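Local coordinates for putative iron-uptake ABC transport system,periplasmic iron-binding protein (Campylobacter jejuni, PDB 3E13) that binds ferric iron and, as the periplasmic component of a putative iron-uptake ABC transporter, probably delivers it for import into the cell, at residues I99-R104 against F291-I296; A141-T146 against V195-Y200. All blocks are in the same frame, centred on the assembly; numbering follows the deposited sequence.

Contact 1 of 2, residues I99-R104 against F291-I296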
loop_
_atom_site.group_PDB
_atom_site.type_symbol
_atom_site.label_atom_id
_atom_site.label_comp_id
_atom_site.label_asym_id
_atom_site.label_seq_id
_atom_site.Cartn_x
_atom_site.Cartn_y
_atom_site.Cartn_z
ATOM N N ILE A 99 -4.506 -8.837 2.739
ATOM C CA ILE A 99 -4.957 -9.518 1.512
ATOM C C ILE A 99 -3.861 -9.538 0.432
ATOM O O ILE A 99 -3.889 -10.399 -0.451
ATOM C CB ILE A 99 -6.267 -8.955 0.958
ATOM C CG1 ILE A 99 -6.159 -7.495 0.550
ATOM C CG2 ILE A 99 -7.337 -9.117 1.982
ATOM C CD1 ILE A 99 -7.326 -7.034 -0.324
ATOM N N THR A 100 -2.916 -8.607 0.469
ATOM C CA THR A 100 -1.757 -8.574 -0.427
ATOM C C THR A 100 -0.576 -7.935 0.265
ATOM O O THR A 100 -0.732 -7.226 1.266
ATOM C CB THR A 100 -1.992 -7.743 -1.707
ATOM O OG1 THR A 100 -2.167 -6.369 -1.341
ATOM C CG2 THR A 100 -3.182 -8.120 -2.469
ATOM N N LYS A 101 0.610 -8.118 -0.326
ATOM C CA LYS A 101 1.784 -7.349 -0.019
ATOM C C LYS A 101 2.176 -6.502 -1.234
ATOM O O LYS A 101 1.877 -6.832 -2.396
ATOM C CB LYS A 101 3.002 -8.248 0.343
ATOM C CG LYS A 101 2.848 -8.945 1.667
ATOM C CD LYS A 101 3.727 -10.236 1.746
ATOM C CE LYS A 101 5.191 -9.901 1.942
ATOM N NZ LYS A 101 6.069 -11.166 1.849
ATOM N N ARG A 102 2.844 -5.404 -0.950
ATOM C CA ARG A 102 3.423 -4.512 -1.971
ATOM C C ARG A 102 4.718 -3.908 -1.423
ATOM O O ARG A 102 4.892 -3.826 -0.247
ATOM C CB ARG A 102 2.402 -3.433 -2.386
ATOM C CG ARG A 102 1.832 -2.623 -1.208
ATOM C CD ARG A 102 0.455 -3.141 -0.687
ATOM N NE ARG A 102 -0.575 -3.083 -1.705
ATOM C CZ ARG A 102 -1.168 -1.990 -2.195
ATOM N NH1 ARG A 102 -0.841 -0.793 -1.756
ATOM N NH2 ARG A 102 -2.129 -2.097 -3.094
ATOM N N ALA A 103 5.642 -3.516 -2.286
ATOM C CA ALA A 103 6.913 -2.970 -1.875
ATOM C C ALA A 103 7.026 -1.521 -2.391
ATOM O O ALA A 103 6.661 -1.256 -3.542
ATOM C CB ALA A 103 8.049 -3.826 -2.439
ATOM N N ARG A 104 7.500 -0.609 -1.530
ATOM C CA ARG A 104 7.675 0.770 -1.906
ATOM C C ARG A 104 9.157 0.928 -2.291
ATOM O O ARG A 104 10.069 0.855 -1.442
ATOM C CB ARG A 104 7.240 1.718 -0.792
ATOM C CG ARG A 104 7.046 3.140 -1.289
ATOM C CD ARG A 104 6.019 3.871 -0.522
ATOM N NE ARG A 104 5.650 5.154 -1.116
ATOM C CZ ARG A 104 4.819 5.312 -2.154
ATOM N NH1 ARG A 104 4.310 4.254 -2.752
ATOM N NH2 ARG A 104 4.524 6.518 -2.646
ATOM N N PHE A 291 14.263 -9.979 -4.222
ATOM C CA PHE A 291 14.793 -8.951 -3.340
ATOM C C PHE A 291 14.645 -9.325 -1.871
ATOM O O PHE A 291 13.789 -10.133 -1.523
ATOM C CB PHE A 291 14.104 -7.604 -3.588
ATOM C CG PHE A 291 12.627 -7.603 -3.307
ATOM C CD1 PHE A 291 12.117 -6.937 -2.212
ATOM C CD2 PHE A 291 11.726 -8.174 -4.222
ATOM C CE1 PHE A 291 10.773 -6.923 -1.964
ATOM C CE2 PHE A 291 10.370 -8.161 -3.975
ATOM C CZ PHE A 291 9.902 -7.501 -2.841
ATOM N N LYS A 292 15.489 -8.724 -1.039
ATOM C CA LYS A 292 15.393 -8.842 0.419
ATOM C C LYS A 292 14.325 -7.908 0.932
ATOM O O LYS A 292 14.336 -6.756 0.580
ATOM C CB LYS A 292 16.711 -8.420 1.050
ATOM C CG LYS A 292 17.789 -9.474 0.897
ATOM C CD LYS A 292 19.162 -9.058 1.497
ATOM C CE LYS A 292 19.182 -8.296 2.805
ATOM N NZ LYS A 292 20.592 -7.892 3.182
ATOM N N GLU A 293 13.460 -8.428 1.788
ATOM C CA GLU A 293 12.372 -7.669 2.426
ATOM C C GLU A 293 12.716 -7.327 3.865
ATOM O O GLU A 293 13.323 -8.113 4.585
ATOM C CB GLU A 293 11.093 -8.511 2.492
ATOM C CG GLU A 293 10.579 -8.911 1.150
ATOM C CD GLU A 293 9.347 -9.800 1.213
ATOM O OE1 GLU A 293 8.746 -9.993 2.309
ATOM O OE2 GLU A 293 8.986 -10.267 0.129
ATOM N N ASP A 294 12.311 -6.143 4.309
ATOM C CA ASP A 294 12.442 -5.802 5.684
ATOM C C ASP A 294 11.634 -6.825 6.507
ATOM O O ASP A 294 10.464 -7.164 6.161
ATOM C CB ASP A 294 11.883 -4.389 5.899
ATOM C CG ASP A 294 12.226 -3.798 7.239
ATOM O OD1 ASP A 294 12.196 -2.509 7.326
ATOM O OD2 ASP A 294 12.527 -4.494 8.235
ATOM N N GLN A 295 12.282 -7.331 7.548
ATOM C CA GLN A 295 11.660 -8.321 8.433
ATOM C C GLN A 295 10.785 -7.750 9.537
ATOM O O GLN A 295 10.128 -8.506 10.270
ATOM C CB GLN A 295 12.713 -9.276 8.996
ATOM C CG GLN A 295 13.452 -10.051 7.917
ATOM C CD GLN A 295 12.572 -10.906 7.090
ATOM O OE1 GLN A 295 12.421 -10.651 5.881
ATOM N NE2 GLN A 295 11.926 -11.868 7.710
ATOM N N ILE A 296 10.754 -6.428 9.673
ATOM C CA ILE A 296 9.991 -5.837 10.757
ATOM C C ILE A 296 8.508 -6.206 10.611
ATOM O O ILE A 296 7.965 -6.195 9.494
ATOM C CB ILE A 296 10.212 -4.313 10.770
ATOM C CG1 ILE A 296 9.633 -3.721 12.075
ATOM C CG2 ILE A 296 9.545 -3.657 9.583
ATOM C CD1 ILE A 296 10.029 -2.257 12.233
HETATM O O HOH W 1 7.974 -12.533 -0.703
#
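A salt bridge and a small apolar touch join the long strand 97-109 to the irregular connection between helices 283-288 and 298-302, in the two-lobed fold of a periplasmic solute-binding protein. The entire contact rests on Lys101 and Ala103, alternate residues of the strand whose CB atoms point toward the connection, which meet Glu293 and Phe291; the backbones stay well apart, Ala103 CA and Glu293 CA lying 8.4 Å from each other.

The ion pair is one-sided. Lys101 NZ donates to Glu293 OE1 at 3.0 Å, and OE1 receives it on its syn lone pair, the side facing the other carboxylate oxygen; OE2 is farther from the same NZ, at 3.5 Å. The two side chains cross at about a right angle. Lys101 reaches there by a bend late in its chain, at chi3 (75°), whereas the glutamate runs extended beyond CG. Two residues along the strand from Lys101, Ala103 CB meets the CE1-CZ part of the Phe291 ring obliquely, 4.1 Å from CZ. Phe223 stacks with this ring, and the Lys101 side chain also touches Ile233 and Ile275.

Farther along the connection, Asp294 OD2 accepts from Ile296 N at 3.0 Å, closing an Asx turn; the donor stands 46° out of the carboxylate plane. On the strand, Arg102 points its CB the other way, and its guanidinium pairs with Glu272. Glu293 is also held through water: a water donates to OE2 at 2.6 Å and accepts a weak bond from Lys101 NZ at 3.5 Å.

Contact 2 of 2, residues A141-T146 against V195-Y200. With FE (Fe (III) ion), chain B.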
loop_
_atom_site.group_PDB
_atom_site.type_symbol
_atom_site.label_atom_id
_atom_site.label_comp_id
_atom_site.label_asym_id
_atom_site.label_seq_id
_atom_site.Cartn_x
_atom_site.Cartn_y
_atom_site.Cartn_z
ATOM N N ALA A 141 -0.413 11.057 2.096
ATOM C CA ALA A 141 -0.798 9.764 1.529
ATOM C C ALA A 141 -0.400 8.630 2.448
ATOM O O ALA A 141 0.718 8.678 2.997
ATOM C CB ALA A 141 -0.124 9.541 0.204
ATOM N N PRO A 142 -1.272 7.634 2.617
ATOM C CA PRO A 142 -0.931 6.463 3.451
ATOM C C PRO A 142 0.438 5.873 3.131
ATOM O O PRO A 142 1.165 5.570 4.074
ATOM C CB PRO A 142 -2.063 5.483 3.182
ATOM C CG PRO A 142 -3.273 6.405 2.869
ATOM C CD PRO A 142 -2.675 7.582 2.149
ATOM N N TYR A 143 0.775 5.702 1.865
ATOM C CA TYR A 143 2.094 5.100 1.539
ATOM C C TYR A 143 3.244 5.933 2.085
ATOM O O TYR A 143 4.202 5.387 2.600
ATOM C CB TYR A 143 2.321 4.880 0.059
ATOM C CG TYR A 143 1.152 4.209 -0.643
ATOM C CD1 TYR A 143 0.350 3.239 -0.018
ATOM C CD2 TYR A 143 0.874 4.496 -1.958
ATOM C CE1 TYR A 143 -0.707 2.695 -0.678
ATOM C CE2 TYR A 143 -0.166 3.904 -2.635
ATOM C CZ TYR A 143 -0.937 2.966 -1.997
ATOM O OH TYR A 143 -2.060 2.445 -2.597
ATOM N N SER A 144 3.085 7.255 2.098
ATOM C CA SER A 144 4.147 8.132 2.555
ATOM C C SER A 144 4.239 8.110 4.056
ATOM O O SER A 144 5.347 8.070 4.607
ATOM C CB SER A 144 3.892 9.602 2.124
ATOM O OG SER A 144 3.825 9.739 0.727
ATOM N N LYS A 145 3.086 8.154 4.719
ATOM C CA LYS A 145 3.011 8.119 6.185
ATOM C C LYS A 145 3.605 6.810 6.709
ATOM O O LYS A 145 4.388 6.822 7.637
ATOM C CB LYS A 145 1.599 8.268 6.645
ATOM C CG LYS A 145 1.106 9.651 6.398
ATOM C CD LYS A 145 -0.236 9.905 6.967
ATOM C CE LYS A 145 -1.309 9.164 6.269
ATOM N NZ LYS A 145 -2.723 9.615 6.744
ATOM N N THR A 146 3.263 5.696 6.086
ATOM C CA THR A 146 3.736 4.410 6.544
ATOM C C THR A 146 5.201 4.183 6.248
ATOM O O THR A 146 5.902 3.632 7.073
ATOM C CB THR A 146 2.849 3.291 6.025
ATOM O OG1 THR A 146 1.541 3.450 6.631
ATOM C CG2 THR A 146 3.390 1.910 6.433
ATOM N N VAL A 195 9.625 7.706 -5.821
ATOM C CA VAL A 195 9.187 6.777 -4.772
ATOM C C VAL A 195 7.821 6.238 -5.162
ATOM O O VAL A 195 6.876 7.019 -5.361
ATOM C CB VAL A 195 9.165 7.472 -3.413
ATOM C CG1 VAL A 195 8.706 6.506 -2.352
ATOM C CG2 VAL A 195 10.564 8.087 -3.064
ATOM N N MET A 196 7.714 4.920 -5.342
ATOM C CA MET A 196 6.470 4.312 -5.780
ATOM C C MET A 196 6.350 2.809 -5.458
ATOM O O MET A 196 7.350 2.134 -5.265
ATOM C CB MET A 196 6.261 4.523 -7.296
ATOM C CG MET A 196 7.299 3.830 -8.196
ATOM S SD MET A 196 7.072 4.074 -9.973
ATOM C CE MET A 196 5.483 3.407 -10.163
ATOM N N ASN A 197 5.126 2.292 -5.457
ATOM C CA ASN A 197 4.868 0.893 -5.171
ATOM C C ASN A 197 5.054 0.053 -6.435
ATOM O O ASN A 197 4.831 0.484 -7.587
ATOM C CB ASN A 197 3.457 0.656 -4.633
ATOM C CG ASN A 197 3.242 1.169 -3.224
ATOM O OD1 ASN A 197 4.200 1.363 -2.437
ATOM N ND2 ASN A 197 1.965 1.369 -2.870
ATOM N N THR A 198 5.518 -1.165 -6.226
ATOM C CA THR A 198 5.857 -2.045 -7.308
ATOM C C THR A 198 4.710 -2.353 -8.260
ATOM O O THR A 198 4.898 -2.408 -9.494
ATOM C CB THR A 198 6.358 -3.391 -6.757
ATOM O OG1 THR A 198 5.521 -3.832 -5.656
ATOM C CG2 THR A 198 7.775 -3.330 -6.210
ATOM N N TYR A 199 3.522 -2.600 -7.704
ATOM C CA TYR A 199 2.387 -3.027 -8.527
ATOM C C TYR A 199 2.012 -1.997 -9.577
ATOM O O TYR A 199 1.522 -2.328 -10.623
ATOM C CB TYR A 199 1.174 -3.457 -7.680
ATOM C CG TYR A 199 0.688 -2.399 -6.770
ATOM C CD1 TYR A 199 -0.246 -1.480 -7.204
ATOM C CD2 TYR A 199 1.213 -2.271 -5.488
ATOM C CE1 TYR A 199 -0.633 -0.460 -6.403
ATOM C CE2 TYR A 199 0.817 -1.241 -4.665
ATOM C CZ TYR A 199 -0.114 -0.357 -5.114
ATOM O OH TYR A 199 -0.511 0.712 -4.316
ATOM N N TYR A 200 2.258 -0.712 -9.294
ATOM C CA TYR A 200 1.949 0.298 -10.316
ATOM C C TYR A 200 2.773 0.099 -11.577
ATOM O O TYR A 200 2.287 0.408 -12.670
ATOM C CB TYR A 200 2.162 1.748 -9.816
ATOM C CG TYR A 200 1.129 2.128 -8.760
ATOM C CD1 TYR A 200 -0.203 2.211 -9.085
ATOM C CD2 TYR A 200 1.508 2.432 -7.441
ATOM C CE1 TYR A 200 -1.161 2.557 -8.122
ATOM C CE2 TYR A 200 0.583 2.728 -6.489
ATOM C CZ TYR A 200 -0.741 2.801 -6.813
ATOM O OH TYR A 200 -1.690 3.116 -5.908
HETATM FE FE FE B . -2.229 1.863 -4.497
#
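One face of the Tyr143 ring is covered by the amide of Asn197, whose ND2 sits 3.2 Å above the ring plane and over its centre, while Tyr200 OH lies at the ring's edge, in plane. The amide is inclined to the ring by 56°, so this is no parallel stack. Tyr200 in turn carries Tyr199 on one face, with CE1 3.2 Å above its centre, and has Tyr143 CE2 at its edge. Iron lies at the edge of the Tyr199 ring, in plane.

The three phenol oxygens converge on the ferric ion: Tyr143 OH at 2.0 Å, Tyr199 OH at 2.1 Å and Tyr200 OH at 2.0 Å. Their mutual closeness, 2.9 Å between Tyr143 OH and Tyr199 OH, reflects shared coordination and not hydrogen bonding. His11 and Tyr12 complete the five protein ligands. The side chains of Tyr143 and Tyr199 run in from opposite directions, yet their oxygens take adjacent positions on the iron, the two Fe-O bonds close to a right angle. In Tyr199, CG lies between the backbone N and the carbonyl carbon (chi1 58°), which sets its ring over that of Tyr200.

Asn197 is a second-shell residue with two roles. Its ND2 donates to Tyr199 OH at 2.9 Å, with an N-H...O angle of 162° and the acceptor close to the amide plane, which probably helps stabilise a phenolate, while the same nitrogen covers Tyr143.

Tyr143 projects from the first turn of helix 142-155, behind Ala141 at its N-cap, toward the junction of strand 193-197 and helix 198-205; helix 179-188, through Asp179, packs against both Tyr143 and Tyr200.

How the contacts relate
Strand 97-109 connects the two contacts, whose centres lie 12 Å apart, for it is a neighbour of strand 193-197 in the same sheet. Contact 1 uses the side of the strand carrying Lys101 and Ala103; Arg102 and Arg104, the alternate residues of the strand, reach contact 2. Arg104 NH1 probably hydrogen-bonds Asn197 OD1 at 2.9 Å, which would help fix the amide, and Arg104 CZ packs 3.4 Å from Tyr143 CB. Arg102 NH1 lies 3.0 Å from Tyr199 OH, where its positive charge may favour bound phenolates. Ala103 O probably accepts from Thr198 N at 2.9 Å. Contact 1 does not touch the metal: the side chain of Ala103 is about 12 Å from the bound Fe (III) ion.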